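Local coordinates for monopolin complex subunit CSM1 (Candida glabrata, PDB 6MJC), which serves as a subunit of the monopolin complex and binds a Dsn1 peptide, an interaction consistent with recruiting monopolin to the kinetochore, at residues Gln37-Phe50 / Leu101-Asn113. Numbering follows the deposited sequence.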
ATOM      1  N   GLN A  37      -6.447   6.755  -1.193  1.00 57.25           N
ATOM      2  CA  GLN A  37      -5.646   7.946  -1.424  1.00 55.12           C
ATOM      3  C   GLN A  37      -6.178   8.686  -2.636  1.00 63.66           C
ATOM      4  O   GLN A  37      -6.644   8.059  -3.594  1.00 52.69           O
ATOM      5  CB  GLN A  37      -4.182   7.589  -1.644  1.00 46.07           C
ATOM      6  CG  GLN A  37      -3.319   8.768  -1.637  1.00 47.94           C
ATOM      7  CD  GLN A  37      -1.862   8.483  -1.723  1.00 45.30           C
ATOM      8  OE1 GLN A  37      -1.399   7.402  -1.432  1.00 45.99           O
ATOM      9  NE2 GLN A  37      -1.116   9.486  -2.125  1.00 52.34           N
ATOM     10  N   GLY A  38      -6.142  10.012  -2.582  1.00 67.02           N
ATOM     11  CA  GLY A  38      -6.472  10.837  -3.727  1.00 88.03           C
ATOM     12  C   GLY A  38      -7.704  11.685  -3.480  1.00 95.24           C
ATOM     13  O   GLY A  38      -8.477  11.467  -2.551  1.00 74.66           O
ATOM     14  N   SER A  39      -7.867  12.673  -4.357  1.00134.99           N
ATOM     15  CA  SER A  39      -8.851  13.714  -4.207  1.00155.24           C
ATOM     16  C   SER A  39      -9.960  13.514  -5.244  1.00133.20           C
ATOM     17  O   SER A  39     -10.232  12.364  -5.656  1.00 92.24           O
ATOM     18  CB  SER A  39      -8.122  15.053  -4.308  1.00179.75           C
ATOM     19  OG  SER A  39      -7.498  15.156  -5.568  1.00181.67           O
ATOM     20  N   LYS A  40     -10.577  14.615  -5.673  1.00131.98           N
ATOM     21  CA  LYS A  40     -11.597  14.537  -6.702  1.00127.74           C
ATOM     22  C   LYS A  40     -11.033  13.928  -7.977  1.00153.13           C
ATOM     23  O   LYS A  40     -11.702  13.121  -8.631  1.00171.89           O
ATOM     24  CB  LYS A  40     -12.170  15.926  -6.982  1.00106.23           C
ATOM     25  N   ASN A  41      -9.801  14.301  -8.346  1.00148.20           N
ATOM     26  CA  ASN A  41      -9.253  13.902  -9.643  1.00130.19           C
ATOM     27  C   ASN A  41      -9.288  12.388  -9.816  1.00126.96           C
ATOM     28  O   ASN A  41      -9.785  11.879 -10.828  1.00126.32           O
ATOM     29  CB  ASN A  41      -7.824  14.420  -9.795  1.00115.59           C
ATOM     30  CG  ASN A  41      -7.688  15.864  -9.373  1.00128.32           C
ATOM     31  OD1 ASN A  41      -7.944  16.207  -8.218  1.00118.60           O
ATOM     32  ND2 ASN A  41      -7.279  16.720 -10.303  1.00159.42           N
ATOM     33  N   GLY A  42      -8.761  11.656  -8.843  1.00106.60           N
ATOM     34  CA  GLY A  42      -8.782  10.206  -8.900  1.00 89.14           C
ATOM     35  C   GLY A  42      -8.551   9.624  -7.534  1.00 66.50           C
ATOM     36  O   GLY A  42      -7.870  10.219  -6.691  1.00 70.57           O
ATOM     37  N   ILE A  43      -9.153   8.469  -7.286  1.00 72.81           N
ATOM     38  CA  ILE A  43      -8.985   7.763  -6.027  1.00 71.70           C
ATOM     39  C   ILE A  43      -8.451   6.371  -6.312  1.00 53.51           C
ATOM     40  O   ILE A  43      -8.988   5.652  -7.166  1.00 56.88           O
ATOM     41  CB  ILE A  43     -10.299   7.678  -5.234  1.00 76.51           C
ATOM     42  CG1 ILE A  43     -10.700   9.058  -4.718  1.00 86.86           C
ATOM     43  CG2 ILE A  43     -10.133   6.703  -4.075  1.00 62.56           C
ATOM     44  CD1 ILE A  43     -12.035   9.082  -3.995  1.00 77.16           C
ATOM     45  N   MET A  44      -7.457   5.967  -5.533  1.00 50.62           N
ATOM     46  CA  MET A  44      -6.901   4.631  -5.557  1.00 45.07           C
ATOM     47  C   MET A  44      -7.006   4.017  -4.169  1.00 48.36           C
ATOM     48  O   MET A  44      -6.661   4.664  -3.168  1.00 47.95           O
ATOM     49  CB  MET A  44      -5.452   4.686  -6.014  1.00 48.94           C
ATOM     50  CG  MET A  44      -4.782   3.356  -6.093  1.00 52.97           C
ATOM     51  SD  MET A  44      -5.411   2.448  -7.537  1.00 49.04           S
ATOM     52  CE  MET A  44      -4.604   0.935  -7.149  1.00 48.04           C
ATOM     53  N   ASP A  45      -7.546   2.805  -4.118  1.00 43.33           N
ATOM     54  CA  ASP A  45      -7.557   2.024  -2.901  1.00 39.51           C
ATOM     55  C   ASP A  45      -6.428   1.007  -2.952  1.00 41.31           C
ATOM     56  O   ASP A  45      -6.164   0.372  -3.989  1.00 42.00           O
ATOM     57  CB  ASP A  45      -8.906   1.322  -2.675  1.00 48.68           C
ATOM     58  CG  ASP A  45      -9.993   2.258  -2.187  1.00 53.21           C
ATOM     59  OD1 ASP A  45     -10.070   2.543  -0.976  1.00 53.66           O
ATOM     60  OD2 ASP A  45     -10.799   2.690  -3.018  1.00 53.22           O
ATOM     61  N   TYR A  46      -5.757   0.854  -1.826  1.00 37.17           N
ATOM     62  CA  TYR A  46      -4.681  -0.127  -1.720  1.00 39.81           C
ATOM     63  C   TYR A  46      -4.506  -0.525  -0.268  1.00 39.02           C
ATOM     64  O   TYR A  46      -4.941   0.168   0.657  1.00 44.20           O
ATOM     65  CB  TYR A  46      -3.358   0.409  -2.304  1.00 38.70           C
ATOM     66  CG  TYR A  46      -2.812   1.693  -1.688  1.00 37.12           C
ATOM     67  CD1 TYR A  46      -1.925   1.636  -0.624  1.00 40.13           C
ATOM     68  CD2 TYR A  46      -3.144   2.932  -2.190  1.00 38.90           C
ATOM     69  CE1 TYR A  46      -1.397   2.819  -0.043  1.00 36.36           C
ATOM     70  CE2 TYR A  46      -2.630   4.123  -1.613  1.00 39.08           C
ATOM     71  CZ  TYR A  46      -1.756   4.047  -0.560  1.00 38.75           C
ATOM     72  OH  TYR A  46      -1.210   5.191   0.008  1.00 40.43           O
ATOM     73  N   LYS A  47      -3.814  -1.631  -0.078  1.00 35.79           N
ATOM     74  CA  LYS A  47      -3.439  -2.134   1.238  1.00 38.25           C
ATOM     75  C   LYS A  47      -1.926  -2.056   1.347  1.00 41.66           C
ATOM     76  O   LYS A  47      -1.233  -2.373   0.383  1.00 38.38           O
ATOM     77  CB  LYS A  47      -3.943  -3.577   1.348  1.00 42.56           C
ATOM     78  CG  LYS A  47      -3.778  -4.259   2.669  1.00 48.77           C
ATOM     79  CD  LYS A  47      -4.349  -5.690   2.461  1.00 57.39           C
ATOM     80  CE  LYS A  47      -4.105  -6.515   3.675  1.00 60.37           C
ATOM     81  NZ  LYS A  47      -4.553  -7.882   3.410  1.00 49.76           N
ATOM     82  N   LEU A  48      -1.417  -1.564   2.482  1.00 39.15           N
ATOM     83  CA  LEU A  48       0.007  -1.596   2.797  1.00 34.89           C
ATOM     84  C   LEU A  48       0.241  -2.619   3.897  1.00 39.79           C
ATOM     85  O   LEU A  48      -0.501  -2.673   4.888  1.00 44.86           O
ATOM     86  CB  LEU A  48       0.518  -0.233   3.271  1.00 39.50           C
ATOM     87  CG  LEU A  48       0.653   0.848   2.199  1.00 41.21           C
ATOM     88  CD1 LEU A  48       1.319   2.009   2.822  1.00 42.12           C
ATOM     89  CD2 LEU A  48       1.417   0.360   0.966  1.00 40.14           C
ATOM     90  N   GLY A  49       1.308  -3.371   3.755  1.00 37.63           N
ATOM     91  CA  GLY A  49       1.789  -4.223   4.813  1.00 41.39           C
ATOM     92  C   GLY A  49       3.185  -3.850   5.252  1.00 48.71           C
ATOM     93  O   GLY A  49       4.073  -3.680   4.418  1.00 44.51           O
ATOM     94  N   PHE A  50       3.375  -3.700   6.548  1.00 46.45           N
ATOM     95  CA  PHE A  50       4.684  -3.472   7.141  1.00 44.87           C
ATOM     96  C   PHE A  50       5.072  -4.781   7.823  1.00 51.77           C
ATOM     97  O   PHE A  50       4.582  -5.091   8.914  1.00 52.32           O
ATOM     98  CB  PHE A  50       4.656  -2.281   8.103  1.00 46.35           C
ATOM     99  CG  PHE A  50       4.405  -0.953   7.420  1.00 55.58           C
ATOM    100  CD1 PHE A  50       5.423  -0.269   6.784  1.00 77.02           C
ATOM    101  CD2 PHE A  50       3.146  -0.401   7.406  1.00 80.78           C
ATOM    102  CE1 PHE A  50       5.177   0.947   6.157  1.00 86.63           C
ATOM    103  CE2 PHE A  50       2.903   0.812   6.787  1.00 87.20           C
ATOM    104  CZ  PHE A  50       3.922   1.484   6.164  1.00 76.55           C
ATOM    105  N   LEU A 101       9.372   4.408   1.057  1.00 48.50           N
ATOM    106  CA  LEU A 101       7.958   4.687   1.279  1.00 45.91           C
ATOM    107  C   LEU A 101       7.611   6.123   0.889  1.00 42.26           C
ATOM    108  O   LEU A 101       6.542   6.374   0.304  1.00 44.85           O
ATOM    109  CB  LEU A 101       7.630   4.412   2.738  1.00 49.49           C
ATOM    110  CG  LEU A 101       6.171   4.594   3.141  1.00 47.00           C
ATOM    111  CD1 LEU A 101       5.239   3.700   2.403  1.00 45.53           C
ATOM    112  CD2 LEU A 101       6.018   4.358   4.666  1.00 48.98           C
ATOM    113  N   ASN A 102       8.491   7.052   1.177  1.00 44.41           N
ATOM    114  CA  ASN A 102       8.278   8.441   0.772  1.00 48.87           C
ATOM    115  C   ASN A 102       8.179   8.556  -0.752  1.00 50.32           C
ATOM    116  O   ASN A 102       7.253   9.185  -1.281  1.00 51.16           O
ATOM    117  CB  ASN A 102       9.399   9.318   1.313  1.00 50.05           C
ATOM    118  CG  ASN A 102       9.160  10.797   1.046  1.00 57.11           C
ATOM    119  OD1 ASN A 102      10.017  11.490   0.496  1.00 63.77           O
ATOM    120  ND2 ASN A 102       7.976  11.283   1.399  1.00 58.71           N
ATOM    121  N   GLN A 103       9.119   7.934  -1.482  1.00 48.06           N
ATOM    122  CA  GLN A 103       9.045   7.953  -2.942  1.00 59.22           C
ATOM    123  C   GLN A 103       7.717   7.371  -3.426  1.00 51.86           C
ATOM    124  O   GLN A 103       7.125   7.865  -4.390  1.00 43.83           O
ATOM    125  CB  GLN A 103      10.220   7.177  -3.550  1.00 93.13           C
ATOM    126  CG  GLN A 103      11.610   7.731  -3.269  1.00106.47           C
ATOM    127  CD  GLN A 103      12.700   6.828  -3.824  1.00102.27           C
ATOM    128  OE1 GLN A 103      12.602   6.326  -4.946  1.00 82.13           O
ATOM    129  NE2 GLN A 103      13.733   6.602  -3.031  1.00132.81           N
ATOM    130  N   PHE A 104       7.262   6.292  -2.794  1.00 40.00           N
ATOM    131  CA  PHE A 104       6.005   5.653  -3.175  1.00 42.74           C
ATOM    132  C   PHE A 104       4.833   6.605  -2.985  1.00 44.33           C
ATOM    133  O   PHE A 104       4.016   6.790  -3.886  1.00 42.57           O
ATOM    134  CB  PHE A 104       5.760   4.415  -2.331  1.00 40.67           C
ATOM    135  CG  PHE A 104       4.312   3.966  -2.348  1.00 38.85           C
ATOM    136  CD1 PHE A 104       3.836   3.186  -3.367  1.00 41.88           C
ATOM    137  CD2 PHE A 104       3.419   4.372  -1.368  1.00 44.84           C
ATOM    138  CE1 PHE A 104       2.511   2.791  -3.398  1.00 37.74           C
ATOM    139  CE2 PHE A 104       2.094   3.982  -1.394  1.00 41.10           C
ATOM    140  CZ  PHE A 104       1.627   3.210  -2.427  1.00 39.45           C
ATOM    141  N   TYR A 105       4.778   7.275  -1.827  1.00 45.26           N
ATOM    142  CA  TYR A 105       3.657   8.161  -1.539  1.00 50.83           C
ATOM    143  C   TYR A 105       3.648   9.343  -2.500  1.00 51.11           C
ATOM    144  O   TYR A 105       2.593   9.750  -2.988  1.00 45.76           O
ATOM    145  CB  TYR A 105       3.724   8.641  -0.085  1.00 46.62           C
ATOM    146  CG  TYR A 105       2.818   9.824   0.204  1.00 45.17           C
ATOM    147  CD1 TYR A 105       1.442   9.654   0.417  1.00 52.08           C
ATOM    148  CD2 TYR A 105       3.330  11.085   0.255  1.00 49.76           C
ATOM    149  CE1 TYR A 105       0.632  10.768   0.681  1.00 49.48           C
ATOM    150  CE2 TYR A 105       2.533  12.212   0.538  1.00 56.59           C
ATOM    151  CZ  TYR A 105       1.184  12.029   0.738  1.00 54.05           C
ATOM    152  OH  TYR A 105       0.442  13.157   1.000  1.00 55.18           O
ATOM    153  N   ILE A 106       4.817   9.894  -2.798  1.00 49.80           N
ATOM    154  CA  ILE A 106       4.905  11.010  -3.734  1.00 52.75           C
ATOM    155  C   ILE A 106       4.471  10.588  -5.131  1.00 55.30           C
ATOM    156  O   ILE A 106       3.735  11.316  -5.803  1.00 53.75           O
ATOM    157  CB  ILE A 106       6.330  11.564  -3.767  1.00 51.40           C
ATOM    158  CG1 ILE A 106       6.694  12.190  -2.421  1.00 63.07           C
ATOM    159  CG2 ILE A 106       6.463  12.621  -4.884  1.00 53.93           C
ATOM    160  CD1 ILE A 106       8.128  12.621  -2.292  1.00 74.09           C
ATOM    161  N   LYS A 107       4.972   9.448  -5.613  1.00 45.60           N
ATOM    162  CA  LYS A 107       4.590   8.929  -6.933  1.00 47.04           C
ATOM    163  C   LYS A 107       3.087   8.720  -7.022  1.00 48.10           C
ATOM    164  O   LYS A 107       2.432   9.131  -7.998  1.00 47.39           O
ATOM    165  CB  LYS A 107       5.317   7.609  -7.194  1.00 49.14           C
ATOM    166  CG  LYS A 107       4.956   6.861  -8.489  1.00 49.95           C
ATOM    167  CD  LYS A 107       5.247   7.689  -9.711  1.00 56.19           C
ATOM    168  CE  LYS A 107       6.710   7.676 -10.066  1.00 64.06           C
ATOM    169  NZ  LYS A 107       6.903   8.277 -11.421  1.00 72.53           N
ATOM    170  N   MET A 108       2.509   8.096  -5.997  1.00 47.01           N
ATOM    171  CA  MET A 108       1.062   7.866  -6.019  1.00 40.09           C
ATOM    172  C   MET A 108       0.312   9.188  -6.021  1.00 48.45           C
ATOM    173  O   MET A 108      -0.648   9.368  -6.778  1.00 49.18           O
ATOM    174  CB  MET A 108       0.623   7.013  -4.830  1.00 43.74           C
ATOM    175  CG  MET A 108      -0.877   6.751  -4.777  1.00 42.76           C
ATOM    176  SD  MET A 108      -1.465   5.603  -5.997  1.00 44.29           S
ATOM    177  CE  MET A 108      -0.833   4.090  -5.279  1.00 40.97           C
ATOM    178  N   SER A 109       0.744  10.138  -5.189  1.00 46.47           N
ATOM    179  CA  SER A 109       0.012  11.378  -5.061  1.00 45.17           C
ATOM    180  C   SER A 109       0.086  12.171  -6.356  1.00 53.38           C
ATOM    181  O   SER A 109      -0.922  12.709  -6.823  1.00 57.35           O
ATOM    182  CB  SER A 109       0.569  12.173  -3.878  1.00 52.96           C
ATOM    183  OG  SER A 109      -0.269  13.288  -3.630  1.00 77.66           O
ATOM    184  N   LYS A 110       1.253  12.197  -6.987  1.00 53.96           N
ATOM    185  CA  LYS A 110       1.390  12.960  -8.216  1.00 56.25           C
ATOM    186  C   LYS A 110       0.643  12.290  -9.357  1.00 57.98           C
ATOM    187  O   LYS A 110       0.050  12.972 -10.197  1.00 57.50           O
ATOM    188  CB  LYS A 110       2.856  13.112  -8.583  1.00 53.36           C
ATOM    189  CG  LYS A 110       3.620  14.120  -7.708  1.00 62.75           C
ATOM    190  CD  LYS A 110       5.054  14.314  -8.200  1.00 74.10           C
ATOM    191  CE  LYS A 110       5.792  15.363  -7.354  1.00 91.61           C
ATOM    192  NZ  LYS A 110       7.246  15.454  -7.683  1.00120.24           N
ATOM    193  N   SER A 111       0.695  10.960  -9.419  1.00 51.80           N
ATOM    194  CA  SER A 111       0.021  10.238 -10.490  1.00 53.42           C
ATOM    195  C   SER A 111      -1.476  10.481 -10.431  1.00 57.07           C
ATOM    196  O   SER A 111      -2.113  10.715 -11.464  1.00 57.30           O
ATOM    197  CB  SER A 111       0.343   8.752 -10.412  1.00 51.78           C
ATOM    198  OG  SER A 111       1.743   8.521 -10.488  1.00 54.17           O
ATOM    199  N   LEU A 112      -2.054  10.472  -9.225  1.00 48.79           N
ATOM    200  CA  LEU A 112      -3.497  10.685  -9.118  1.00 51.90           C
ATOM    201  C   LEU A 112      -3.898  12.098  -9.496  1.00 53.84           C
ATOM    202  O   LEU A 112      -5.027  12.294  -9.948  1.00 61.26           O
ATOM    203  CB  LEU A 112      -4.012  10.388  -7.710  1.00 50.52           C
ATOM    204  CG  LEU A 112      -3.861   8.952  -7.269  1.00 54.80           C
ATOM    205  CD1 LEU A 112      -4.069   8.746  -5.769  1.00 50.17           C
ATOM    206  CD2 LEU A 112      -4.874   8.096  -8.053  1.00 57.60           C
ATOM    207  N   ASN A 113      -3.014  13.093  -9.310  1.00 57.79           N
ATOM    208  CA  ASN A 113      -3.351  14.490  -9.598  1.00 71.53           C
ATOM    209  C   ASN A 113      -3.228  14.836 -11.076  1.00 90.88           C
ATOM    210  O   ASN A 113      -3.878  15.780 -11.538  1.00133.91           O
ATOM    211  CB  ASN A 113      -2.440  15.441  -8.811  1.00 76.73           C
ATOM    212  CG  ASN A 113      -2.927  15.692  -7.410  1.00110.79           C
ATOM    213  OD1 ASN A 113      -4.108  15.515  -7.112  1.00 89.84           O
ATOM    214  ND2 ASN A 113      -2.017  16.109  -6.531  1.00157.99           N
TER
HETATM  215  O   HOH W   1      -2.914  12.196  -2.823  1.00 58.42           O
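L112 and M108 of the C-terminal helix 101-113 press into the hollow beneath the hairpin that joins strands 30-37 and 44-52, a worked example of how a helix seals one face of an antiparallel β-sheet in the RWD-like α+β domain of Csm1. The helix runs nearly antiparallel to strand 44-50, at 159°, with the axes 11.3 Å apart, so each turn of helix meets a successive part of the strand. L112 is the largest bump: its CD1 lies 3.4 Å from Q37 O and also touches the bare CA of G38, while CD2 touches both G42 O and M44 CB. Two glycines line this hollow. One turn back, M108 is bent at chi2 and chi3, which curls its sulfur against M44 CG and carries CE to the CD2 side of the Y46 ring. F104 then comes at Y46 from the opposite direction, edge to face: the planes stand at 82°, and F104 CZ is 3.8 Å above the tyrosine ring, offset toward its rim. Near the start of the helix L101 packs against L48 and F50, its CD2 at the edge of the F50 ring and in its plane. Y67 of strand 63-69 packs on M44, Y46, F104 and M108. The same helix carries part of the Dsn1 peptide site: F104 reaches both Y46 and an aromatic side chain of the peptide, and Q103 OE1 hydrogen-bonds the peptide backbone. Q37, extended and with CG anti to N, reaches over the helix, its amide 24° from the Y105 ring plane and NE2 3.5 Å from Y105 CE1. A water links NE2, weakly, to S109 OG. Beside M108 CG, Q37 OE1 accepts a 2.6 Å hydrogen bond from Y46 OH, whose donor oxygen is slightly tilted from the carbonyl plane.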